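NK CELL activating receptor (Homo sapiens, PDB 1HKF) acts as a cytotoxicity-activating receptor that may help activated natural killer cells lyse tumour cells, represented here by its extracellular V-type immunoglobulin domain. Local coordinates at residues V59-K63 against P64-A68. Residues are numbered along the deposited sequence; the frame is centred on the assembly and turned at random.
Sequences VTSSK and PRTMA
T66 reaches back to K63 across the loop that leaves edge strand 54-61 of this V-set immunoglobulin domain and leads to strand 73-78 of the other sheet. Its hydroxyl OG1 donates to K63 O at 2.7 Å, tilted 31° from the carbonyl plane. A threonine suits the place because its two branches share the work: with chi1 at 42°, OG1 lies between the backbone N and carbonyl carbon, while CG2 rests 3.7 Å from K63 CB. K63 can be long and charged here, since its aliphatic base makes the contact and its amino end leads away.

Two waters bridge polar groups of the strand end and the loop. One joins S61 OG to the backbone N of T66, and the other accepts from S62 N and donates to T66 OG1 at 2.8 Å. S61 OG also bonds to Y41 OH, which ties the strand end to a neighbouring loop. P64 narrows the backbone's freedom at the bend, and its CB stands 3.7 Å above the plane of the R65 guanidinium, displaced toward its rim; R65 NH1 forms a salt bridge with D78.

Farther along, an inverse gamma turn centred on M67, closed by a weak bond from A68 N to T66 O, brings the chain back beside the strand. The small side chain of A68, poorly ordered, lies against the strand backbone, its CB 3.6 Å from T60 O, while V59 CG2 lies 3.8 Å from A68 O.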
ATOM      1  N   VAL A  59      -7.802 -14.539  -2.315  1.00 32.43           N
ATOM      2  CA  VAL A  59      -8.913 -13.703  -2.665  1.00 30.00           C
ATOM      3  C   VAL A  59      -9.004 -13.687  -4.218  1.00 29.87           C
ATOM      4  O   VAL A  59      -7.975 -13.782  -4.914  1.00 28.18           O
ATOM      5  CB  VAL A  59      -8.713 -12.289  -2.071  1.00 28.39           C
ATOM      6  CG1 VAL A  59      -7.440 -11.677  -2.573  1.00 29.45           C
ATOM      7  CG2 VAL A  59      -9.886 -11.392  -2.419  1.00 27.84           C
ATOM      8  N   THR A  60     -10.237 -13.546  -4.720  1.00 30.11           N
ATOM      9  CA  THR A  60     -10.555 -13.557  -6.143  1.00 31.52           C
ATOM     10  C   THR A  60     -11.616 -12.542  -6.525  1.00 31.58           C
ATOM     11  O   THR A  60     -12.590 -12.379  -5.804  1.00 32.74           O
ATOM     12  CB  THR A  60     -11.135 -14.929  -6.550  1.00 32.87           C
ATOM     13  OG1 THR A  60     -10.278 -15.966  -6.068  1.00 33.79           O
ATOM     14  CG2 THR A  60     -11.236 -15.046  -8.099  1.00 34.95           C
ATOM     15  N   SER A  61     -11.417 -11.851  -7.646  1.00 31.00           N
ATOM     16  CA  SER A  61     -12.417 -10.911  -8.168  1.00 29.81           C
ATOM     17  C   SER A  61     -13.102 -11.694  -9.289  1.00 31.90           C
ATOM     18  O   SER A  61     -12.441 -12.009 -10.294  1.00 30.05           O
ATOM     19  CB  SER A  61     -11.765  -9.715  -8.809  1.00 28.62           C
ATOM     20  OG  SER A  61     -12.760  -8.846  -9.308  1.00 26.33           O
ATOM     21  N   SER A  62     -14.391 -11.999  -9.111  1.00 31.25           N
ATOM     22  CA  SER A  62     -15.175 -12.772 -10.069  1.00 32.61           C
ATOM     23  C   SER A  62     -15.970 -11.930 -11.052  1.00 32.61           C
ATOM     24  O   SER A  62     -16.388 -12.428 -12.089  1.00 31.87           O
ATOM     25  CB  SER A  62     -16.128 -13.725  -9.315  1.00 33.16           C
ATOM     26  OG  SER A  62     -15.369 -14.749  -8.652  1.00 36.64           O
ATOM     27  N   LYS A  63     -16.203 -10.663 -10.705  1.00 31.93           N
ATOM     28  CA  LYS A  63     -16.931  -9.739 -11.559  1.00 31.18           C
ATOM     29  C   LYS A  63     -16.240  -8.383 -11.464  1.00 29.22           C
ATOM     30  O   LYS A  63     -15.651  -8.058 -10.458  1.00 29.14           O
ATOM     31  CB  LYS A  63     -18.394  -9.652 -11.114  1.00 32.88           C
ATOM     32  CG  LYS A  63     -19.117 -10.903 -11.429  1.00 35.56           C
ATOM     33  CD  LYS A  63     -20.585 -10.679 -11.427  1.00 39.62           C
ATOM     34  CE  LYS A  63     -21.185 -11.026 -10.107  1.00 40.96           C
ATOM     35  NZ  LYS A  63     -22.498 -11.597 -10.487  1.00 45.48           N
ATOM     36  N   PRO A  64     -16.298  -7.580 -12.528  1.00 28.66           N
ATOM     37  CA  PRO A  64     -15.636  -6.271 -12.501  1.00 27.37           C
ATOM     38  C   PRO A  64     -16.189  -5.257 -11.492  1.00 28.58           C
ATOM     39  O   PRO A  64     -17.380  -5.264 -11.200  1.00 27.93           O
ATOM     40  CB  PRO A  64     -15.757  -5.791 -13.944  1.00 27.08           C
ATOM     41  CG  PRO A  64     -17.013  -6.459 -14.438  1.00 27.27           C
ATOM     42  CD  PRO A  64     -17.024  -7.829 -13.793  1.00 25.92           C
ATOM     43  N   ARG A  65     -15.294  -4.403 -10.961  1.00 28.65           N
ATOM     44  CA  ARG A  65     -15.650  -3.362 -10.022  1.00 28.07           C
ATOM     45  C   ARG A  65     -16.542  -3.902  -8.893  1.00 29.37           C
ATOM     46  O   ARG A  65     -17.619  -3.388  -8.632  1.00 29.61           O
ATOM     47  CB  ARG A  65     -16.329  -2.252 -10.802  1.00 27.58           C
ATOM     48  CG  ARG A  65     -15.414  -1.592 -11.842  1.00 25.01           C
ATOM     49  CD  ARG A  65     -16.179  -0.614 -12.715  1.00 26.75           C
ATOM     50  NE  ARG A  65     -17.205  -1.328 -13.481  1.00 27.43           N
ATOM     51  CZ  ARG A  65     -16.971  -1.962 -14.641  1.00 28.69           C
ATOM     52  NH1 ARG A  65     -15.764  -1.941 -15.208  1.00 26.56           N
ATOM     53  NH2 ARG A  65     -17.904  -2.755 -15.150  1.00 23.70           N
ATOM     54  N   THR A  66     -16.121  -4.998  -8.282  1.00 30.09           N
ATOM     55  CA  THR A  66     -16.868  -5.574  -7.168  1.00 34.92           C
ATOM     56  C   THR A  66     -16.025  -5.418  -5.881  1.00 38.69           C
ATOM     57  O   THR A  66     -14.784  -5.399  -5.919  1.00 36.75           O
ATOM     58  CB  THR A  66     -17.157  -7.098  -7.337  1.00 34.32           C
ATOM     59  OG1 THR A  66     -15.985  -7.763  -7.845  1.00 33.38           O
ATOM     60  CG2 THR A  66     -18.357  -7.337  -8.255  1.00 33.74           C
ATOM     61  N   MET A  67     -16.698  -5.282  -4.750  1.00 44.29           N
ATOM     62  CA  MET A  67     -15.992  -5.151  -3.480  1.00 51.18           C
ATOM     63  C   MET A  67     -15.662  -6.566  -3.032  1.00 53.72           C
ATOM     64  O   MET A  67     -16.256  -7.063  -2.070  1.00 53.28           O
ATOM     65  CB  MET A  67     -16.874  -4.474  -2.423  1.00 54.64           C
ATOM     66  CG  MET A  67     -17.391  -3.088  -2.818  1.00 59.65           C
ATOM     67  SD  MET A  67     -16.446  -1.659  -2.178  1.00 67.14           S
ATOM     68  CE  MET A  67     -17.329  -1.423  -0.592  1.00 63.65           C
ATOM     69  N   ALA A  68     -14.730  -7.204  -3.759  1.00 57.18           N
ATOM     70  CA  ALA A  68     -14.264  -8.574  -3.481  1.00 60.69           C
ATOM     71  C   ALA A  68     -13.518  -8.671  -2.119  1.00 63.10           C
ATOM     72  O   ALA A  68     -12.314  -8.442  -2.020  1.00 62.08           O
ATOM     73  CB  ALA A  68     -13.360  -9.084  -4.641  1.00 59.30           C
TER
HETATM   74  O   HOH W   1     -13.390  -6.272  -8.291  1.00 29.59           O
HETATM   75  O   HOH W   2     -16.025 -10.502  -7.135  1.00 32.44           O